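Local structure of beta-hexosaminidase (Neisseria gonorrhoeae, 6JTJ) at residues I72-R77 with E83-L88; P46-I51 with I101-H106. The protein probably takes part in peptidoglycan recycling by cleaving terminal beta-1,4-linked N-acetylglucosamine from peptide-linked cell-wall fragments. All blocks are in the same frame, centred on the assembly; numbering follows the deposited sequence.

How the contacts relate
Contact 1 and contact 2 are both buried, and neither has a hydrogen bond between its own segments. They share one sheet. Strand 69-74 of contact 1 lies between strands 47-49 and 101-108, which contact 2 joins across it. Contact 1 packs leucines between this middle strand and helix 82-94, and the outer side of that helix reaches the surface. Contact 2 lies deeper and leads to the sugar site. Its centre is about 9 Å from the centre of the chain, that of contact 1 about 16 Å. The two meet directly: Ile72 N lies 2.8 Å from Ile101 O, a probable backbone hydrogen bond, and the side chain of Leu88 packs on Ile51.

Contact 1 (I72-R77 with E83-L88); sequences IILFRR and EQLKTL
Leu74 meets Leu85 and Leu88 between the strand and the helix of a beta-alpha-beta unit. The unit runs from strand 69-74 through helix 82-94 to strand 101-108. It belongs to the barrel-like domain of family 3 glycosidases. The tight part is small and entirely apolar. Leu74 points at the helix and offers one methyl to each partner. Its CD1 lies 3.9 Å from Leu85 CD1, and the two side chains run at a slant to each other. Its CD2 lies 4.2 Å from Leu88 CD2, about one helical turn further on. In Leu85, CG stands anti to the backbone N (chi1 -179°), which carries CD1 to Leu74 although the CB itself does not aim there. Ile102 of strand 101-108 packs on Leu74, and Ile51 on Leu74 and Leu88. Gln84 ties the helix to the loop before it: OE1 bonds to Gln80 N and NE2 to Asn78 O. Past the strand, Arg76 bonds through NH1 to Asn173 OD1 of the second subunit. The other side of the helix is more polar and more open to solvent. Glu83 is exposed there, and Lys86 and Thr87 are partly so, with Lys86 also touching helix 359-367. Lys86 NZ forms a salt bridge with Glu83 OE2 at 3.3 Å, on the syn side and 25° out of the carboxylate plane. Glu83 O takes two bonds from Thr87, from OG1 at 2.9 Å and from N at 3.1 Å, and the two donors approach from opposite faces of the carbonyl plane.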
ATOM      1  N   ILE C  72      -1.757 -20.907 -11.112  1.00 29.28           N
ATOM      2  CA  ILE C  72      -0.830 -20.614 -10.032  1.00 29.06           C
ATOM      3  C   ILE C  72      -0.300 -19.190 -10.196  1.00 27.95           C
ATOM      4  O   ILE C  72       0.030 -18.762 -11.299  1.00 24.82           O
ATOM      5  CB  ILE C  72       0.376 -21.575 -10.092  1.00 31.71           C
ATOM      6  CG1 ILE C  72      -0.048 -23.010  -9.740  1.00 34.01           C
ATOM      7  CG2 ILE C  72       1.518 -21.110  -9.200  1.00 31.45           C
ATOM      8  CD1 ILE C  72      -0.639 -23.175  -8.353  1.00 35.56           C
ATOM      9  N   ILE C  73      -0.199 -18.469  -9.085  1.00 27.52           N
ATOM     10  CA  ILE C  73       0.455 -17.172  -9.066  1.00 26.87           C
ATOM     11  C   ILE C  73       1.776 -17.340  -8.335  1.00 27.44           C
ATOM     12  O   ILE C  73       1.818 -17.936  -7.259  1.00 26.46           O
ATOM     13  CB  ILE C  73      -0.412 -16.048  -8.420  1.00 26.77           C
ATOM     14  CG1 ILE C  73       0.360 -14.730  -8.310  1.00 27.33           C
ATOM     15  CG2 ILE C  73      -0.876 -16.427  -7.022  1.00 27.44           C
ATOM     16  CD1 ILE C  73      -0.531 -13.566  -7.910  1.00 29.15           C
ATOM     17  N   LEU C  74       2.837 -16.796  -8.920  1.00 26.71           N
ATOM     18  CA  LEU C  74       4.154 -16.833  -8.311  1.00 30.04           C
ATOM     19  C   LEU C  74       4.532 -15.497  -7.683  1.00 30.53           C
ATOM     20  O   LEU C  74       3.993 -14.442  -8.036  1.00 26.88           O
ATOM     21  CB  LEU C  74       5.208 -17.213  -9.348  1.00 30.33           C
ATOM     22  CG  LEU C  74       5.027 -18.596  -9.989  1.00 32.80           C
ATOM     23  CD1 LEU C  74       6.053 -18.808 -11.084  1.00 33.23           C
ATOM     24  CD2 LEU C  74       5.128 -19.709  -8.950  1.00 35.22           C
ATOM     25  N   PHE C  75       5.460 -15.575  -6.734  1.00 30.54           N
ATOM     26  CA  PHE C  75       5.931 -14.431  -5.975  1.00 31.89           C
ATOM     27  C   PHE C  75       7.449 -14.481  -5.901  1.00 33.99           C
ATOM     28  O   PHE C  75       8.066 -15.433  -6.378  1.00 30.93           O
ATOM     29  CB  PHE C  75       5.337 -14.460  -4.571  1.00 32.06           C
ATOM     30  CG  PHE C  75       3.850 -14.285  -4.550  1.00 31.68           C
ATOM     31  CD1 PHE C  75       3.291 -13.034  -4.673  1.00 29.98           C
ATOM     32  CD2 PHE C  75       3.012 -15.381  -4.429  1.00 32.60           C
ATOM     33  CE1 PHE C  75       1.931 -12.867  -4.649  1.00 30.81           C
ATOM     34  CE2 PHE C  75       1.647 -15.226  -4.416  1.00 32.33           C
ATOM     35  CZ  PHE C  75       1.105 -13.962  -4.517  1.00 31.93           C
ATOM     36  N   ARG C  76       8.050 -13.466  -5.280  1.00 36.98           N
ATOM     37  CA  ARG C  76       9.500 -13.404  -5.178  1.00 35.81           C
ATOM     38  C   ARG C  76      10.092 -14.618  -4.441  1.00 35.27           C
ATOM     39  O   ARG C  76      11.172 -15.052  -4.770  1.00 32.55           O
ATOM     40  CB  ARG C  76       9.955 -12.112  -4.505  1.00 35.41           C
ATOM     41  CG  ARG C  76      11.471 -11.942  -4.482  1.00 33.28           C
ATOM     42  CD  ARG C  76      11.902 -10.542  -4.100  1.00 33.42           C
ATOM     43  NE  ARG C  76      11.603  -9.559  -5.147  1.00 30.02           N
ATOM     44  CZ  ARG C  76      11.815  -8.249  -5.033  1.00 30.56           C
ATOM     45  NH1 ARG C  76      12.361  -7.743  -3.928  1.00 29.81           N
ATOM     46  NH2 ARG C  76      11.474  -7.427  -6.024  1.00 29.21           N
ATOM     47  N   ARG C  77       9.376 -15.149  -3.454  1.00 37.09           N
ATOM     48  CA  ARG C  77       9.839 -16.321  -2.696  1.00 39.19           C
ATOM     49  C   ARG C  77       9.963 -17.579  -3.555  1.00 41.65           C
ATOM     50  O   ARG C  77      10.582 -18.554  -3.138  1.00 47.34           O
ATOM     51  CB  ARG C  77       8.896 -16.626  -1.526  1.00 36.99           C
ATOM     52  CG  ARG C  77       7.509 -17.064  -1.950  1.00 35.62           C
ATOM     53  CD  ARG C  77       6.682 -17.520  -0.767  1.00 35.14           C
ATOM     54  NE  ARG C  77       5.490 -18.215  -1.247  1.00 34.29           N
ATOM     55  CZ  ARG C  77       4.305 -17.647  -1.437  1.00 35.15           C
ATOM     56  NH1 ARG C  77       4.108 -16.360  -1.158  1.00 33.59           N
ATOM     57  NH2 ARG C  77       3.293 -18.376  -1.885  1.00 34.81           N
ATOM     58  N   GLU C  83      17.132 -20.231 -14.324  1.00 58.80           N
ATOM     59  CA  GLU C  83      17.144 -21.659 -14.602  1.00 59.44           C
ATOM     60  C   GLU C  83      16.270 -22.420 -13.603  1.00 56.58           C
ATOM     61  O   GLU C  83      15.497 -23.303 -13.985  1.00 56.22           O
ATOM     62  CB  GLU C  83      18.591 -22.195 -14.671  1.00 66.69           C
ATOM     63  CG  GLU C  83      19.351 -21.725 -15.924  1.00 67.38           C
ATOM     64  CD  GLU C  83      18.587 -21.957 -17.234  1.00 70.03           C
ATOM     65  OE1 GLU C  83      18.165 -23.112 -17.499  1.00 69.89           O
ATOM     66  OE2 GLU C  83      18.400 -20.986 -18.009  1.00 69.71           O
ATOM     67  N   GLN C  84      16.346 -22.052 -12.330  1.00 53.17           N
ATOM     68  CA  GLN C  84      15.439 -22.635 -11.342  1.00 54.23           C
ATOM     69  C   GLN C  84      13.962 -22.346 -11.696  1.00 54.66           C
ATOM     70  O   GLN C  84      13.106 -23.240 -11.615  1.00 50.70           O
ATOM     71  CB  GLN C  84      15.808 -22.158  -9.930  1.00 54.57           C
ATOM     72  CG  GLN C  84      14.715 -22.311  -8.880  1.00 55.03           C
ATOM     73  CD  GLN C  84      13.746 -21.138  -8.872  1.00 56.34           C
ATOM     74  OE1 GLN C  84      14.132 -20.000  -9.163  1.00 56.52           O
ATOM     75  NE2 GLN C  84      12.477 -21.411  -8.571  1.00 54.26           N
ATOM     76  N   LEU C  85      13.674 -21.111 -12.110  1.00 54.79           N
ATOM     77  CA  LEU C  85      12.298 -20.718 -12.452  1.00 51.68           C
ATOM     78  C   LEU C  85      11.751 -21.565 -13.599  1.00 49.72           C
ATOM     79  O   LEU C  85      10.611 -22.025 -13.556  1.00 45.70           O
ATOM     80  CB  LEU C  85      12.222 -19.221 -12.802  1.00 49.37           C
ATOM     81  CG  LEU C  85      10.839 -18.642 -13.158  1.00 46.25           C
ATOM     82  CD1 LEU C  85       9.868 -18.835 -12.007  1.00 46.00           C
ATOM     83  CD2 LEU C  85      10.928 -17.168 -13.533  1.00 43.68           C
ATOM     84  N   LYS C  86      12.571 -21.758 -14.621  1.00 48.15           N
ATOM     85  CA  LYS C  86      12.200 -22.600 -15.761  1.00 48.17           C
ATOM     86  C   LYS C  86      11.868 -24.018 -15.338  1.00 47.84           C
ATOM     87  O   LYS C  86      10.918 -24.604 -15.833  1.00 47.87           O
ATOM     88  CB  LYS C  86      13.320 -22.628 -16.790  1.00 46.67           C
ATOM     89  CG  LYS C  86      13.460 -21.326 -17.551  1.00 45.33           C
ATOM     90  CD  LYS C  86      14.767 -21.276 -18.324  1.00 45.67           C
ATOM     91  CE  LYS C  86      14.689 -20.253 -19.435  1.00 45.43           C
ATOM     92  NZ  LYS C  86      16.029 -19.873 -19.945  1.00 46.85           N
ATOM     93  N   THR C  87      12.666 -24.560 -14.430  1.00 47.97           N
ATOM     94  CA  THR C  87      12.429 -25.898 -13.902  1.00 49.86           C
ATOM     95  C   THR C  87      11.109 -25.940 -13.139  1.00 46.72           C
ATOM     96  O   THR C  87      10.323 -26.877 -13.280  1.00 42.28           O
ATOM     97  CB  THR C  87      13.564 -26.310 -12.942  1.00 52.42           C
ATOM     98  OG1 THR C  87      14.824 -26.041 -13.560  1.00 56.99           O
ATOM     99  CG2 THR C  87      13.486 -27.771 -12.604  1.00 53.30           C
ATOM    100  N   LEU C  88      10.876 -24.905 -12.340  1.00 44.50           N
ATOM    101  CA  LEU C  88       9.643 -24.794 -11.590  1.00 45.03           C
ATOM    102  C   LEU C  88       8.420 -24.722 -12.505  1.00 43.53           C
ATOM    103  O   LEU C  88       7.451 -25.439 -12.292  1.00 46.73           O
ATOM    104  CB  LEU C  88       9.687 -23.572 -10.665  1.00 46.65           C
ATOM    105  CG  LEU C  88       8.417 -23.273  -9.884  1.00 46.83           C
ATOM    106  CD1 LEU C  88       8.011 -24.485  -9.064  1.00 49.28           C
ATOM    107  CD2 LEU C  88       8.618 -22.051  -8.996  1.00 50.68           C
TER

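Contact 2 (P46-I51 with I101-H106); sequences PVMADI and IIAVDH. With NAG (2-acetamido-2-deoxy-beta-D-glucopyranose), chain I.
Ile101 receives the end of Met48 at its backbone: Met48 CE lies 4.1 Å from Ile101 O. Met48 comes from strand 47-49 and reaches past strand 69-74, which separates the two segments in the sheet. Its CG is anti to the backbone N (chi1 180°), and the extended chain then bends at chi3 (-97°) to bring the methyl against strand 101-108. The Ile101 side chain leads away and, like Met48, packs on Trp350 of helix 346-352. Ile102 turns to the other face of the sheet, against Thr89 and Ile92 of helix 82-94. Ala103 points back toward Met48, with CB 4.1 Å from CE. Asp105 then uses both carboxylate oxygens on the bound N-acetylglucosamine. OD1 accepts from sugar O4 at 2.8 Å and OD2 from O6 at 2.7 Å. OD2 also has a salt bridge with Arg113, which may hold the carboxylate in place. Met48 and Ala103 meet on one face of the sheet, Ile102 faces helix 82-94, and a sugar-binding aspartate follows just after the regular part of the strand, 101-104; together these fit a TIM-type glycosidase barrel.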
ATOM      1  N   PRO C  46     -11.525 -23.389 -11.100  1.00 26.61           N
ATOM      2  CA  PRO C  46     -11.693 -21.946 -10.870  1.00 26.47           C
ATOM      3  C   PRO C  46     -10.893 -21.369  -9.704  1.00 26.07           C
ATOM      4  O   PRO C  46     -11.220 -20.299  -9.220  1.00 25.88           O
ATOM      5  CB  PRO C  46     -13.193 -21.833 -10.577  1.00 26.69           C
ATOM      6  CG  PRO C  46     -13.506 -23.100  -9.859  1.00 27.28           C
ATOM      7  CD  PRO C  46     -12.635 -24.160 -10.509  1.00 27.25           C
ATOM      8  N   VAL C  47      -9.862 -22.059  -9.250  1.00 26.22           N
ATOM      9  CA  VAL C  47      -9.056 -21.562  -8.143  1.00 25.95           C
ATOM     10  C   VAL C  47      -7.649 -21.338  -8.635  1.00 25.88           C
ATOM     11  O   VAL C  47      -7.088 -22.208  -9.295  1.00 29.83           O
ATOM     12  CB  VAL C  47      -9.031 -22.567  -6.976  1.00 25.86           C
ATOM     13  CG1 VAL C  47      -8.096 -22.105  -5.870  1.00 26.23           C
ATOM     14  CG2 VAL C  47     -10.429 -22.773  -6.422  1.00 27.58           C
ATOM     15  N   MET C  48      -7.078 -20.190  -8.311  1.00 26.99           N
ATOM     16  CA  MET C  48      -5.675 -19.931  -8.573  1.00 29.05           C
ATOM     17  C   MET C  48      -4.951 -19.979  -7.239  1.00 29.84           C
ATOM     18  O   MET C  48      -5.252 -19.230  -6.322  1.00 27.25           O
ATOM     19  CB  MET C  48      -5.477 -18.577  -9.243  1.00 29.88           C
ATOM     20  CG  MET C  48      -4.026 -18.232  -9.538  1.00 32.59           C
ATOM     21  SD  MET C  48      -3.803 -16.773 -10.606  1.00 34.03           S
ATOM     22  CE  MET C  48      -3.592 -17.542 -12.202  1.00 29.45           C
ATOM     23  N   ALA C  49      -4.024 -20.908  -7.117  1.00 33.31           N
ATOM     24  CA  ALA C  49      -3.346 -21.126  -5.847  1.00 36.93           C
ATOM     25  C   ALA C  49      -1.916 -20.654  -5.997  1.00 37.84           C
ATOM     26  O   ALA C  49      -1.609 -19.940  -6.941  1.00 36.69           O
ATOM     27  CB  ALA C  49      -3.429 -22.595  -5.459  1.00 36.55           C
ATOM     28  N   ASP C  50      -1.048 -21.032  -5.069  1.00 37.94           N
ATOM     29  CA  ASP C  50       0.353 -20.669  -5.166  1.00 43.12           C
ATOM     30  C   ASP C  50       1.207 -21.730  -4.490  1.00 43.17           C
ATOM     31  O   ASP C  50       0.710 -22.774  -4.111  1.00 46.02           O
ATOM     32  CB  ASP C  50       0.583 -19.279  -4.571  1.00 44.89           C
ATOM     33  CG  ASP C  50       0.363 -19.231  -3.084  1.00 44.75           C
ATOM     34  OD1 ASP C  50       0.068 -20.286  -2.466  1.00 46.52           O
ATOM     35  OD2 ASP C  50       0.459 -18.110  -2.535  1.00 45.94           O
ATOM     36  N   ILE C  51       2.492 -21.472  -4.365  1.00 47.29           N
ATOM     37  CA  ILE C  51       3.403 -22.482  -3.856  1.00 50.88           C
ATOM     38  C   ILE C  51       4.441 -21.829  -2.964  1.00 51.69           C
ATOM     39  O   ILE C  51       4.638 -20.617  -3.005  1.00 46.41           O
ATOM     40  CB  ILE C  51       4.035 -23.314  -4.990  1.00 53.60           C
ATOM     41  CG1 ILE C  51       4.692 -22.411  -6.029  1.00 54.32           C
ATOM     42  CG2 ILE C  51       2.954 -24.166  -5.655  1.00 54.33           C
ATOM     43  CD1 ILE C  51       5.550 -23.163  -7.024  1.00 55.47           C
ATOM     44  N   ILE C 101      -2.325 -22.455 -15.793  1.00 29.05           N
ATOM     45  CA  ILE C 101      -1.913 -21.102 -16.157  1.00 28.56           C
ATOM     46  C   ILE C 101      -1.066 -20.516 -15.024  1.00 27.66           C
ATOM     47  O   ILE C 101      -1.404 -20.643 -13.859  1.00 30.11           O
ATOM     48  CB  ILE C 101      -3.145 -20.203 -16.418  1.00 27.70           C
ATOM     49  CG1 ILE C 101      -3.855 -20.638 -17.701  1.00 28.45           C
ATOM     50  CG2 ILE C 101      -2.756 -18.736 -16.501  1.00 28.93           C
ATOM     51  CD1 ILE C 101      -3.087 -20.413 -18.982  1.00 28.79           C
ATOM     52  N   ILE C 102       0.052 -19.906 -15.375  1.00 27.30           N
ATOM     53  CA  ILE C 102       0.978 -19.359 -14.394  1.00 28.20           C
ATOM     54  C   ILE C 102       1.076 -17.842 -14.567  1.00 26.34           C
ATOM     55  O   ILE C 102       1.354 -17.345 -15.668  1.00 26.76           O
ATOM     56  CB  ILE C 102       2.386 -19.992 -14.542  1.00 30.53           C
ATOM     57  CG1 ILE C 102       2.288 -21.526 -14.456  1.00 32.71           C
ATOM     58  CG2 ILE C 102       3.327 -19.447 -13.478  1.00 30.80           C
ATOM     59  CD1 ILE C 102       3.607 -22.254 -14.645  1.00 35.76           C
ATOM     60  N   ALA C 103       0.856 -17.117 -13.481  1.00 25.75           N
ATOM     61  CA  ALA C 103       0.898 -15.659 -13.504  1.00 25.63           C
ATOM     62  C   ALA C 103       1.840 -15.088 -12.461  1.00 24.58           C
ATOM     63  O   ALA C 103       2.279 -15.785 -11.545  1.00 24.99           O
ATOM     64  CB  ALA C 103      -0.496 -15.092 -13.305  1.00 25.12           C
ATOM     65  N   VAL C 104       2.175 -13.814 -12.652  1.00 25.78           N
ATOM     66  CA  VAL C 104       3.026 -13.058 -11.725  1.00 26.42           C
ATOM     67  C   VAL C 104       2.696 -11.561 -11.830  1.00 26.06           C
ATOM     68  O   VAL C 104       2.153 -11.103 -12.835  1.00 25.58           O
ATOM     69  CB  VAL C 104       4.520 -13.292 -12.031  1.00 26.92           C
ATOM     70  CG1 VAL C 104       4.927 -12.605 -13.332  1.00 27.04           C
ATOM     71  CG2 VAL C 104       5.404 -12.830 -10.886  1.00 27.17           C
ATOM     72  N   ASP C 105       2.985 -10.826 -10.767  1.00 26.83           N
ATOM     73  CA  ASP C 105       2.873  -9.374 -10.746  1.00 26.22           C
ATOM     74  C   ASP C 105       4.180  -8.722 -11.211  1.00 26.55           C
ATOM     75  O   ASP C 105       5.057  -8.429 -10.391  1.00 26.12           O
ATOM     76  CB  ASP C 105       2.531  -8.879  -9.325  1.00 26.72           C
ATOM     77  CG  ASP C 105       1.168  -9.355  -8.837  1.00 26.74           C
ATOM     78  OD1 ASP C 105       0.170  -9.022  -9.503  1.00 30.37           O
ATOM     79  OD2 ASP C 105       1.087 -10.013  -7.774  1.00 26.28           O
ATOM     80  N   HIS C 106       4.314  -8.525 -12.526  1.00 26.16           N
ATOM     81  CA  HIS C 106       5.352  -7.653 -13.075  1.00 25.84           C
ATOM     82  C   HIS C 106       4.691  -6.439 -13.672  1.00 25.85           C
ATOM     83  O   HIS C 106       4.208  -6.476 -14.803  1.00 27.95           O
ATOM     84  CB  HIS C 106       6.212  -8.355 -14.132  1.00 25.93           C
ATOM     85  CG  HIS C 106       7.401  -9.065 -13.565  1.00 24.97           C
ATOM     86  ND1 HIS C 106       8.564  -9.253 -14.276  1.00 24.96           N
ATOM     87  CD2 HIS C 106       7.606  -9.631 -12.358  1.00 24.62           C
ATOM     88  CE1 HIS C 106       9.441  -9.891 -13.523  1.00 25.45           C
ATOM     89  NE2 HIS C 106       8.882 -10.140 -12.357  1.00 25.85           N
TER
HETATM   90  C1  NAG I 401      -3.499  -7.156  -4.731  1.00 49.64           C
HETATM   91  C2  NAG I 401      -2.831  -5.995  -5.482  1.00 48.63           C
HETATM   92  C3  NAG I 401      -2.834  -6.259  -6.968  1.00 47.41           C
HETATM   93  C4  NAG I 401      -2.267  -7.643  -7.277  1.00 47.08           C
HETATM   94  C5  NAG I 401      -3.059  -8.730  -6.578  1.00 46.56           C
HETATM   95  C6  NAG I 401      -2.381 -10.094  -6.734  1.00 46.47           C
HETATM   96  C7  NAG I 401      -2.953  -3.543  -4.997  1.00 55.58           C
HETATM   97  C8  NAG I 401      -1.486  -3.552  -4.888  1.00 55.02           C
HETATM   98  N2  NAG I 401      -3.499  -4.735  -5.264  1.00 50.48           N
HETATM   99  O1  NAG I 401      -3.077  -7.181  -3.380  1.00 48.37           O
HETATM  100  O3  NAG I 401      -2.098  -5.241  -7.608  1.00 41.73           O
HETATM  101  O4  NAG I 401      -2.226  -7.890  -8.660  1.00 39.15           O
HETATM  102  O5  NAG I 401      -3.110  -8.440  -5.197  1.00 49.95           O
HETATM  103  O6  NAG I 401      -1.099 -10.153  -6.129  1.00 41.56           O
HETATM  104  O7  NAG I 401      -3.594  -2.496  -4.804  1.00 51.89           O